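Local coordinates for protein replicative DNA helicase DnaB, 1st part (Mycobacterium tuberculosis, PDB 2R5U) that probably unwinds duplex DNA ahead of the replisome as a hexameric, ATP-driven 5'-3' helicase, represented here by its N-terminal domain, at residues Gly40-Lys45 against Asp70-Leu75; Ala47-Leu52 against Asp74-Gly79; Gln66-Ala71 against Arg98-Ala103; Val85-Glu90 against Pro104-Leu109. One frame throughout, in Å; residues are numbered along the deposited sequence.

Interaction 1: Gly40-Lys45 against Asp70-Leu75; sequences GMLLSK and DAILDL
The carbonyl O of Asp70 takes the amide N of Asp74 at 2.9 Å, and this bond closes the helical turn that presents Ile72 and Leu73 to Met41. The contact itself is helix-on-helix packing inside the all-helical N-terminal domain of DnaB: the end of helix 31-43 lies against helix 63-77, and the backbones come nearest at Met41 and Ile72, whose CA atoms are 7.7 Å apart. All the touching atoms are carbons. Met41 does most of the work from its side. Its chain runs straight through chi2 and then bends at chi3 (77°), which swings the terminal methyl CE to 3.7 Å from Ile72 CG2, while the same CE also reaches Leu73 CD2 at 3.9 Å. The ethyl arm of Ile72 is used differently: CD1 lies 3.9 Å from Met41 CB and meets the isobutyl group of Leu42 at about a right angle. Around these side chains, Tyr69 and Ile48 pack on Met41, and Val87 of helix 84-93 covers Leu42. Past the helix end, Ser44 N-caps helix 45-52 through OG, bonded to the amide N of Ala47, so the chain turns straight into its next helix. The contact closes at the CD2 branch of Leu42, with CD2 lying 4.0 Å from Ile72 CD1.

Interaction 2: Ala47-Leu52 against Asp74-Gly79; sequences AIADVL and DLYGRG
The phenol ring of Tyr76 is the flat group here, and Ile48 sits squarely on one of its faces. The branch methyl CG2 of Ile48 lies 3.6 Å above the ring plane and over its centre, only 14° off the normal, a CH-pi contact. Leu52 comes to the ring obliquely, bringing CD1 to 3.4 Å from Tyr76 CE2, a close approach for two carbons. At the far end of the ring, the hydroxyl OH of Tyr76 lies 3.7 Å from the CB of Ala49. Ile48, Ala49 and Leu52, all on helix 45-52, thus surround one side chain of helix 63-77. With CG opposite the backbone N (chi1 176°), Tyr76 carries its ring across to helix 45-52, where Ile48 CG2 covers its face; the side chain slides past Ile48 and Leu52 in the reverse direction. Ile48 also packs on Ile72 and Met41, and Leu52 on Tyr69 and Leu73. Helix 63-77 is closed by a Schellman motif at Gly79, which has positive phi and whose N is bonded to Tyr76 O at 3.1 Å. The polar residues of this end look elsewhere, with Arg78 salt-bridged to Glu80 and Glu90, and Asp74 to Arg94. What remains between the two helices is methyl groups against an aromatic surface, so dispersion and the CH-pi contact hold this partly buried junction, and even the phenol oxygen meets carbon, that of Ala49, on helix 45-52.

Interaction 3: Gln66-Ala71 against Arg98-Ala103; sequences QNVYDA and RRIGGA
Val68 and Ile100 make the tight half of this contact, methyl against methyl, with Val68 CG2 3.7 Å from Ile100 CD1 and the two side chains crossing at about a right angle. In Ile100, CG1 sits between the backbone N and the carbonyl carbon (chi1 72°), which brings CD1 to Val68 CG2. Both residues are buried, and the surroundings are equally apolar: Leu91 and Leu106 pack on Ile100, while Leu38 and Leu106 flank Val68. The other half is looser. Asn67 slides past Ile100 in the opposite direction and brings its amide no nearer than 4.2 Å, from ND2 to Ile100 CG2, so the amide only lies alongside the methyl. Next to it the exposed Arg99 merely borders residues 66-71. Beyond Ile100 the chain passes through two glycines, both with positive phi, into helix 102-111. Gly101 has a phi of 102°, in the left-handed region that ends the preceding helix. The pattern of Gly102 N to Leu97 O, together with the weak Gly101 N to Arg98 O, is that of a Schellman motif, ending the short helix 97-100 just where Ile100 plugs into the domain's helical core.

Interaction 4: Val85-Glu90 against Pro104-Leu109; sequences VTVAAE and PYLHTL
Val87 and Ala88 are the residues of helix 84-93 that meet Leu106, and the turn leading to them begins with its back to the contact. Val85 and Thr86 point away from residues 104-109; Val85 packs on Ser36 and Thr86 on Tyr122 of a neighbouring subunit, and the hydroxyl of Thr86 is bonded to the carbonyl O of Pro81. Val87 points toward the partner helix, its side chain passing that of Leu106 at a slant, with Val87 CG1, placed opposite the backbone N (chi1 172°), 4.1 Å from Leu106 CD1. Ala88 comes closest: the same Leu106 CD1 methyl lies 3.8 Å from Ala88 CB and 3.7 Å from the amide N of Ala88, so the small side chain lets the leucine rest against the helix backbone itself. Ala89 packs on Asp30 of the neighbouring subunit. Glu90 is buried, yet its carboxylate is well supplied, with salt bridges to Arg78, Arg93 and Arg94. On the partner helix, the carbonyl O of Pro104 accepts twice, from the N of Thr108 and, at 3.1 Å, from Thr108 OG1, the two donors arriving from opposite faces of the carbonyl plane. One leucine thus joins two helices of the all-helical DnaB N-terminal domain, while Val85, Thr86 and Ala89 of helix 84-93 pack on a neighbouring subunit of the hexamer.

From the N terminus, helix 31-43 and then helix 45-52 meet the same partner, helix 63-77, so interactions 1 and 2 close overlapping loops that end on one helix, where Ile72 and Ile48 also touch. Interaction 3 starts from that same helix, upstream, and reaches forward to 98-103; its loop crosses the one closed by interaction 2. Interaction 4 opens only after interactions 1 and 2 have closed, and its segments alternate with those of interaction 3, so helices 84-93, 97-100 and 102-111 interlock. Helix 63-77 is shared by interactions 1, 2 and 3. Leu42 against Val87 ties interaction 1 to 4, and an Arg78-Glu90 salt bridge ties interaction 2 to 4.

Interaction 1: Gly40-Lys45 against Asp70-Leu75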
# COMPACT_ATOMS: atom_id res chain seq x y z
N GLY B 40 -28.07 32.69 1.38
CA GLY B 40 -28.67 33.15 2.63
C GLY B 40 -27.72 33.17 3.82
O GLY B 40 -27.64 34.14 4.55
N MET B 41 -27.01 32.05 4.01
CA MET B 41 -25.97 31.90 5.02
C MET B 41 -24.88 32.95 4.93
O MET B 41 -24.41 33.41 5.96
CB MET B 41 -25.35 30.50 4.93
CG MET B 41 -26.35 29.34 5.25
SD MET B 41 -25.56 27.69 5.07
CE MET B 41 -24.58 27.60 6.58
N LEU B 42 -24.47 33.31 3.71
CA LEU B 42 -23.42 34.31 3.48
C LEU B 42 -23.89 35.76 3.82
O LEU B 42 -23.07 36.65 4.00
CB LEU B 42 -22.91 34.24 2.03
CG LEU B 42 -22.00 33.04 1.67
CD1 LEU B 42 -21.70 32.94 0.17
CD2 LEU B 42 -20.71 33.04 2.45
N LEU B 43 -25.20 35.95 3.92
CA LEU B 43 -25.80 37.27 4.21
C LEU B 43 -26.16 37.49 5.68
O LEU B 43 -26.35 38.62 6.13
CB LEU B 43 -27.03 37.48 3.32
CG LEU B 43 -26.70 37.62 1.83
CD1 LEU B 43 -27.99 37.69 1.02
CD2 LEU B 43 -25.83 38.86 1.57
N SER B 44 -26.28 36.41 6.44
CA SER B 44 -26.87 36.51 7.76
C SER B 44 -26.48 35.37 8.69
O SER B 44 -26.64 34.20 8.34
CB SER B 44 -28.40 36.58 7.63
OG SER B 44 -29.04 36.22 8.83
N LYS B 45 -25.99 35.71 9.88
CA LYS B 45 -25.75 34.72 10.92
C LYS B 45 -27.03 34.01 11.41
O LYS B 45 -27.00 32.81 11.72
CB LYS B 45 -25.00 35.34 12.09
CG LYS B 45 -24.70 34.38 13.23
CD LYS B 45 -23.89 35.09 14.30
CE LYS B 45 -23.88 34.31 15.60
NZ LYS B 45 -23.02 34.99 16.62
N ASP B 70 -19.30 23.73 4.53
CA ASP B 70 -18.35 23.30 5.57
C ASP B 70 -17.46 24.47 6.03
O ASP B 70 -17.19 24.61 7.22
CB ASP B 70 -17.45 22.14 5.08
CG ASP B 70 -18.24 20.87 4.76
OD1 ASP B 70 -19.46 20.76 5.06
OD2 ASP B 70 -17.61 19.95 4.15
N ALA B 71 -17.04 25.31 5.08
CA ALA B 71 -16.26 26.51 5.40
C ALA B 71 -17.06 27.51 6.27
O ALA B 71 -16.54 28.03 7.26
CB ALA B 71 -15.75 27.18 4.12
N ILE B 72 -18.32 27.74 5.92
CA ILE B 72 -19.21 28.60 6.74
C ILE B 72 -19.37 28.03 8.17
O ILE B 72 -19.23 28.74 9.17
CB ILE B 72 -20.59 28.80 6.08
CG1 ILE B 72 -20.45 29.44 4.68
CG2 ILE B 72 -21.48 29.66 6.97
CD1 ILE B 72 -21.80 29.43 3.88
N LEU B 73 -19.66 26.73 8.26
CA LEU B 73 -19.82 26.10 9.56
C LEU B 73 -18.52 26.17 10.37
O LEU B 73 -18.57 26.35 11.59
CB LEU B 73 -20.27 24.65 9.43
CG LEU B 73 -21.69 24.34 8.97
CD1 LEU B 73 -22.09 23.05 9.66
CD2 LEU B 73 -22.73 25.44 9.24
N ASP B 74 -17.38 26.01 9.71
CA ASP B 74 -16.06 26.16 10.37
C ASP B 74 -15.92 27.51 11.07
O ASP B 74 -15.52 27.58 12.24
CB ASP B 74 -14.91 26.00 9.38
CG ASP B 74 -14.07 24.79 9.66
OD1 ASP B 74 -14.46 23.68 9.22
OD2 ASP B 74 -13.01 24.95 10.33
N LEU B 75 -16.24 28.57 10.33
CA LEU B 75 -16.19 29.94 10.83
C LEU B 75 -17.19 30.18 11.96
O LEU B 75 -16.84 30.71 13.01
CB LEU B 75 -16.42 30.91 9.68
CG LEU B 75 -15.24 31.04 8.70
CD1 LEU B 75 -15.65 31.80 7.45
CD2 LEU B 75 -14.07 31.73 9.37

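Interaction 2: Ala47-Leu52 against Asp74-Gly79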
# COMPACT_ATOMS: atom_id res chain seq x y z
N ALA B 47 -29.47 33.25 9.55
CA ALA B 47 -29.76 32.24 8.52
C ALA B 47 -28.91 30.97 8.72
O ALA B 47 -29.42 29.87 8.55
CB ALA B 47 -29.54 32.81 7.14
N ILE B 48 -27.64 31.12 9.09
CA ILE B 48 -26.81 29.95 9.39
C ILE B 48 -27.49 29.11 10.48
O ILE B 48 -27.64 27.90 10.33
CB ILE B 48 -25.38 30.33 9.85
CG1 ILE B 48 -24.65 31.17 8.77
CG2 ILE B 48 -24.59 29.05 10.17
CD1 ILE B 48 -23.33 31.74 9.26
N ALA B 49 -27.92 29.75 11.57
CA ALA B 49 -28.56 29.04 12.70
C ALA B 49 -29.79 28.29 12.25
O ALA B 49 -29.99 27.14 12.62
CB ALA B 49 -28.92 30.02 13.84
N ASP B 50 -30.62 28.94 11.44
CA ASP B 50 -31.81 28.30 10.86
C ASP B 50 -31.50 27.04 10.03
O ASP B 50 -32.17 26.01 10.15
CB ASP B 50 -32.53 29.29 9.98
CG ASP B 50 -33.79 29.77 10.59
OD1 ASP B 50 -34.85 29.28 10.13
OD2 ASP B 50 -33.72 30.59 11.53
N VAL B 51 -30.48 27.17 9.18
CA VAL B 51 -30.05 26.12 8.27
C VAL B 51 -29.51 24.90 9.04
O VAL B 51 -29.83 23.74 8.70
CB VAL B 51 -29.01 26.71 7.26
CG1 VAL B 51 -28.29 25.62 6.50
CG2 VAL B 51 -29.72 27.66 6.28
N LEU B 52 -28.72 25.18 10.07
CA LEU B 52 -28.15 24.16 10.94
C LEU B 52 -29.18 23.27 11.64
O LEU B 52 -28.91 22.11 11.89
CB LEU B 52 -27.21 24.78 11.97
CG LEU B 52 -25.76 24.86 11.51
CD1 LEU B 52 -24.92 25.49 12.60
CD2 LEU B 52 -25.28 23.44 11.27
N ASP B 74 -17.38 26.01 9.71
CA ASP B 74 -16.06 26.16 10.37
C ASP B 74 -15.92 27.51 11.07
O ASP B 74 -15.52 27.58 12.24
CB ASP B 74 -14.91 26.00 9.38
CG ASP B 74 -14.07 24.79 9.66
OD1 ASP B 74 -14.46 23.68 9.22
OD2 ASP B 74 -13.01 24.95 10.33
N LEU B 75 -16.24 28.57 10.33
CA LEU B 75 -16.19 29.94 10.83
C LEU B 75 -17.19 30.18 11.96
O LEU B 75 -16.84 30.71 13.01
CB LEU B 75 -16.42 30.91 9.68
CG LEU B 75 -15.24 31.04 8.70
CD1 LEU B 75 -15.65 31.80 7.45
CD2 LEU B 75 -14.07 31.73 9.37
N TYR B 76 -18.43 29.76 11.73
CA TYR B 76 -19.51 29.93 12.69
C TYR B 76 -19.23 29.20 14.03
O TYR B 76 -19.50 29.75 15.10
CB TYR B 76 -20.82 29.46 12.04
CG TYR B 76 -22.06 29.45 12.90
CD1 TYR B 76 -22.84 30.60 13.05
CD2 TYR B 76 -22.50 28.27 13.49
CE1 TYR B 76 -24.02 30.58 13.81
CE2 TYR B 76 -23.66 28.23 14.24
CZ TYR B 76 -24.41 29.38 14.40
OH TYR B 76 -25.56 29.31 15.15
N GLY B 77 -18.69 27.99 13.96
CA GLY B 77 -18.32 27.22 15.15
C GLY B 77 -17.19 27.87 15.95
O GLY B 77 -17.00 27.58 17.12
N ARG B 78 -16.47 28.78 15.30
CA ARG B 78 -15.40 29.54 15.92
C ARG B 78 -15.81 30.93 16.36
O ARG B 78 -14.99 31.68 16.87
CB ARG B 78 -14.22 29.65 14.96
CG ARG B 78 -13.33 28.44 14.98
CD ARG B 78 -12.07 28.70 14.20
NE ARG B 78 -12.25 28.46 12.78
CZ ARG B 78 -11.80 29.27 11.82
NH1 ARG B 78 -11.15 30.38 12.14
NH2 ARG B 78 -12.01 28.97 10.55
N GLY B 79 -17.08 31.28 16.19
CA GLY B 79 -17.55 32.60 16.54
C GLY B 79 -17.03 33.70 15.63
O GLY B 79 -17.02 34.87 16.00

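Interaction 3: Gln66-Ala71 against Arg98-Ala103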
# COMPACT_ATOMS: atom_id res chain seq x y z
N GLN B 66 -21.01 21.57 -0.80
CA GLN B 66 -20.60 21.03 0.51
C GLN B 66 -19.38 21.76 1.04
O GLN B 66 -19.30 22.02 2.24
CB GLN B 66 -20.30 19.51 0.47
CG GLN B 66 -20.23 18.89 1.88
CD GLN B 66 -21.57 18.89 2.59
OE1 GLN B 66 -21.72 19.50 3.66
NE2 GLN B 66 -22.56 18.25 1.98
N ASN B 67 -18.42 22.05 0.17
CA ASN B 67 -17.19 22.74 0.55
C ASN B 67 -17.52 24.12 1.12
O ASN B 67 -16.98 24.52 2.16
CB ASN B 67 -16.26 22.93 -0.65
CG ASN B 67 -15.59 21.62 -1.16
OD1 ASN B 67 -15.47 20.63 -0.43
ND2 ASN B 67 -15.13 21.65 -2.40
N VAL B 68 -18.40 24.84 0.43
CA VAL B 68 -18.79 26.18 0.87
C VAL B 68 -19.47 26.09 2.23
O VAL B 68 -19.10 26.81 3.17
CB VAL B 68 -19.69 26.90 -0.14
CG1 VAL B 68 -20.17 28.27 0.43
CG2 VAL B 68 -18.92 27.10 -1.44
N TYR B 69 -20.44 25.19 2.34
CA TYR B 69 -21.17 24.97 3.58
C TYR B 69 -20.24 24.65 4.75
O TYR B 69 -20.39 25.22 5.84
CB TYR B 69 -22.21 23.86 3.38
CG TYR B 69 -23.06 23.58 4.61
CD1 TYR B 69 -24.20 24.33 4.87
CD2 TYR B 69 -22.73 22.55 5.50
CE1 TYR B 69 -24.98 24.09 5.97
CE2 TYR B 69 -23.51 22.29 6.62
CZ TYR B 69 -24.63 23.07 6.84
OH TYR B 69 -25.43 22.83 7.92
N ASP B 70 -19.30 23.73 4.53
CA ASP B 70 -18.35 23.30 5.57
C ASP B 70 -17.46 24.47 6.03
O ASP B 70 -17.19 24.61 7.22
CB ASP B 70 -17.45 22.14 5.08
CG ASP B 70 -18.24 20.87 4.76
OD1 ASP B 70 -19.46 20.76 5.06
OD2 ASP B 70 -17.61 19.95 4.15
N ALA B 71 -17.04 25.31 5.08
CA ALA B 71 -16.26 26.51 5.40
C ALA B 71 -17.06 27.51 6.27
O ALA B 71 -16.54 28.03 7.26
CB ALA B 71 -15.75 27.18 4.12
N ARG B 98 -10.09 27.64 -5.55
CA ARG B 98 -9.99 27.46 -7.00
C ARG B 98 -10.87 26.34 -7.51
O ARG B 98 -11.42 26.41 -8.61
CB ARG B 98 -8.54 27.22 -7.42
N ARG B 99 -11.04 25.30 -6.69
CA ARG B 99 -11.94 24.19 -7.01
C ARG B 99 -13.35 24.66 -7.39
O ARG B 99 -13.96 24.11 -8.31
CB ARG B 99 -12.01 23.21 -5.83
CG ARG B 99 -12.39 21.77 -6.18
CD ARG B 99 -11.14 20.89 -6.29
NE ARG B 99 -10.71 20.37 -4.99
CZ ARG B 99 -9.43 20.21 -4.62
NH1 ARG B 99 -8.45 20.56 -5.45
NH2 ARG B 99 -9.14 19.73 -3.42
N ILE B 100 -13.85 25.69 -6.70
CA ILE B 100 -15.23 26.17 -6.85
C ILE B 100 -15.40 27.42 -7.74
O ILE B 100 -16.52 27.79 -8.09
CB ILE B 100 -15.89 26.42 -5.46
CG1 ILE B 100 -15.30 27.67 -4.79
CG2 ILE B 100 -15.71 25.19 -4.54
CD1 ILE B 100 -16.20 28.28 -3.73
N GLY B 101 -14.29 28.07 -8.09
CA GLY B 101 -14.32 29.24 -8.97
C GLY B 101 -14.17 30.57 -8.26
O GLY B 101 -14.65 31.61 -8.75
N GLY B 102 -13.54 30.56 -7.09
CA GLY B 102 -13.12 31.80 -6.43
C GLY B 102 -14.24 32.60 -5.81
O GLY B 102 -15.40 32.18 -5.81
N ALA B 103 -13.88 33.78 -5.28
CA ALA B 103 -14.85 34.67 -4.66
C ALA B 103 -15.98 35.07 -5.60
O ALA B 103 -17.11 35.27 -5.13
CB ALA B 103 -14.17 35.92 -4.05

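Interaction 4: Val85-Glu90 against Pro104-Leu109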
# COMPACT_ATOMS: atom_id res chain seq x y z
N VAL B 85 -15.73 37.53 2.13
CA VAL B 85 -14.28 37.65 2.40
C VAL B 85 -13.76 36.57 3.35
O VAL B 85 -12.78 35.90 3.02
CB VAL B 85 -13.94 39.09 2.94
CG1 VAL B 85 -12.45 39.21 3.33
CG2 VAL B 85 -14.30 40.13 1.85
N THR B 86 -14.42 36.37 4.49
CA THR B 86 -13.91 35.42 5.48
C THR B 86 -14.08 33.95 5.01
O THR B 86 -13.25 33.08 5.35
CB THR B 86 -14.55 35.59 6.86
OG1 THR B 86 -15.98 35.40 6.76
CG2 THR B 86 -14.23 36.98 7.46
N VAL B 87 -15.11 33.70 4.21
CA VAL B 87 -15.38 32.37 3.65
C VAL B 87 -14.41 32.01 2.50
O VAL B 87 -13.92 30.88 2.45
CB VAL B 87 -16.87 32.19 3.23
CG1 VAL B 87 -17.08 30.84 2.46
CG2 VAL B 87 -17.78 32.23 4.44
N ALA B 88 -14.16 32.94 1.58
CA ALA B 88 -13.15 32.75 0.53
C ALA B 88 -11.77 32.43 1.10
O ALA B 88 -11.01 31.63 0.53
CB ALA B 88 -13.08 33.97 -0.42
N ALA B 89 -11.44 33.07 2.22
CA ALA B 89 -10.17 32.83 2.89
C ALA B 89 -10.14 31.46 3.60
O ALA B 89 -9.11 30.80 3.59
CB ALA B 89 -9.86 33.96 3.88
N GLU B 90 -11.25 31.07 4.22
CA GLU B 90 -11.37 29.74 4.82
C GLU B 90 -11.26 28.66 3.73
O GLU B 90 -10.52 27.69 3.91
CB GLU B 90 -12.66 29.60 5.65
CG GLU B 90 -12.96 28.18 6.15
CD GLU B 90 -11.95 27.67 7.17
OE1 GLU B 90 -11.51 28.47 8.02
OE2 GLU B 90 -11.61 26.45 7.14
N PRO B 104 -15.71 35.17 -6.93
CA PRO B 104 -16.82 35.49 -7.84
C PRO B 104 -17.96 34.48 -7.72
O PRO B 104 -19.13 34.85 -7.82
CB PRO B 104 -16.18 35.39 -9.23
CG PRO B 104 -14.73 35.65 -8.99
CD PRO B 104 -14.44 35.01 -7.67
N TYR B 105 -17.63 33.21 -7.47
CA TYR B 105 -18.67 32.21 -7.26
C TYR B 105 -19.51 32.50 -6.01
O TYR B 105 -20.73 32.36 -6.03
CB TYR B 105 -18.07 30.81 -7.19
CG TYR B 105 -19.11 29.77 -6.98
CD1 TYR B 105 -19.08 28.94 -5.87
CD2 TYR B 105 -20.15 29.62 -7.89
CE1 TYR B 105 -20.05 27.97 -5.67
CE2 TYR B 105 -21.14 28.67 -7.70
CZ TYR B 105 -21.07 27.85 -6.59
OH TYR B 105 -22.03 26.91 -6.39
N LEU B 106 -18.85 32.88 -4.92
CA LEU B 106 -19.55 33.29 -3.70
C LEU B 106 -20.47 34.49 -3.93
O LEU B 106 -21.58 34.53 -3.39
CB LEU B 106 -18.57 33.58 -2.55
CG LEU B 106 -17.58 32.48 -2.18
CD1 LEU B 106 -16.75 32.99 -1.00
CD2 LEU B 106 -18.31 31.19 -1.82
N HIS B 107 -20.02 35.44 -4.75
CA HIS B 107 -20.85 36.59 -5.11
C HIS B 107 -22.06 36.20 -5.96
O HIS B 107 -23.14 36.74 -5.76
CB HIS B 107 -20.01 37.68 -5.79
CG HIS B 107 -19.08 38.38 -4.86
ND1 HIS B 107 -19.53 39.16 -3.81
CD2 HIS B 107 -17.73 38.39 -4.78
CE1 HIS B 107 -18.50 39.64 -3.15
NE2 HIS B 107 -17.39 39.19 -3.71
N THR B 108 -21.87 35.24 -6.86
CA THR B 108 -22.99 34.65 -7.62
C THR B 108 -24.04 34.00 -6.69
O THR B 108 -25.24 34.26 -6.82
CB THR B 108 -22.48 33.62 -8.66
OG1 THR B 108 -21.63 34.27 -9.61
CG2 THR B 108 -23.63 32.98 -9.38
N LEU B 109 -23.59 33.20 -5.72
CA LEU B 109 -24.48 32.60 -4.72
C LEU B 109 -25.29 33.62 -3.94
O LEU B 109 -26.48 33.44 -3.73
CB LEU B 109 -23.69 31.75 -3.73
CG LEU B 109 -23.08 30.47 -4.27
CD1 LEU B 109 -22.31 29.75 -3.17
CD2 LEU B 109 -24.17 29.57 -4.86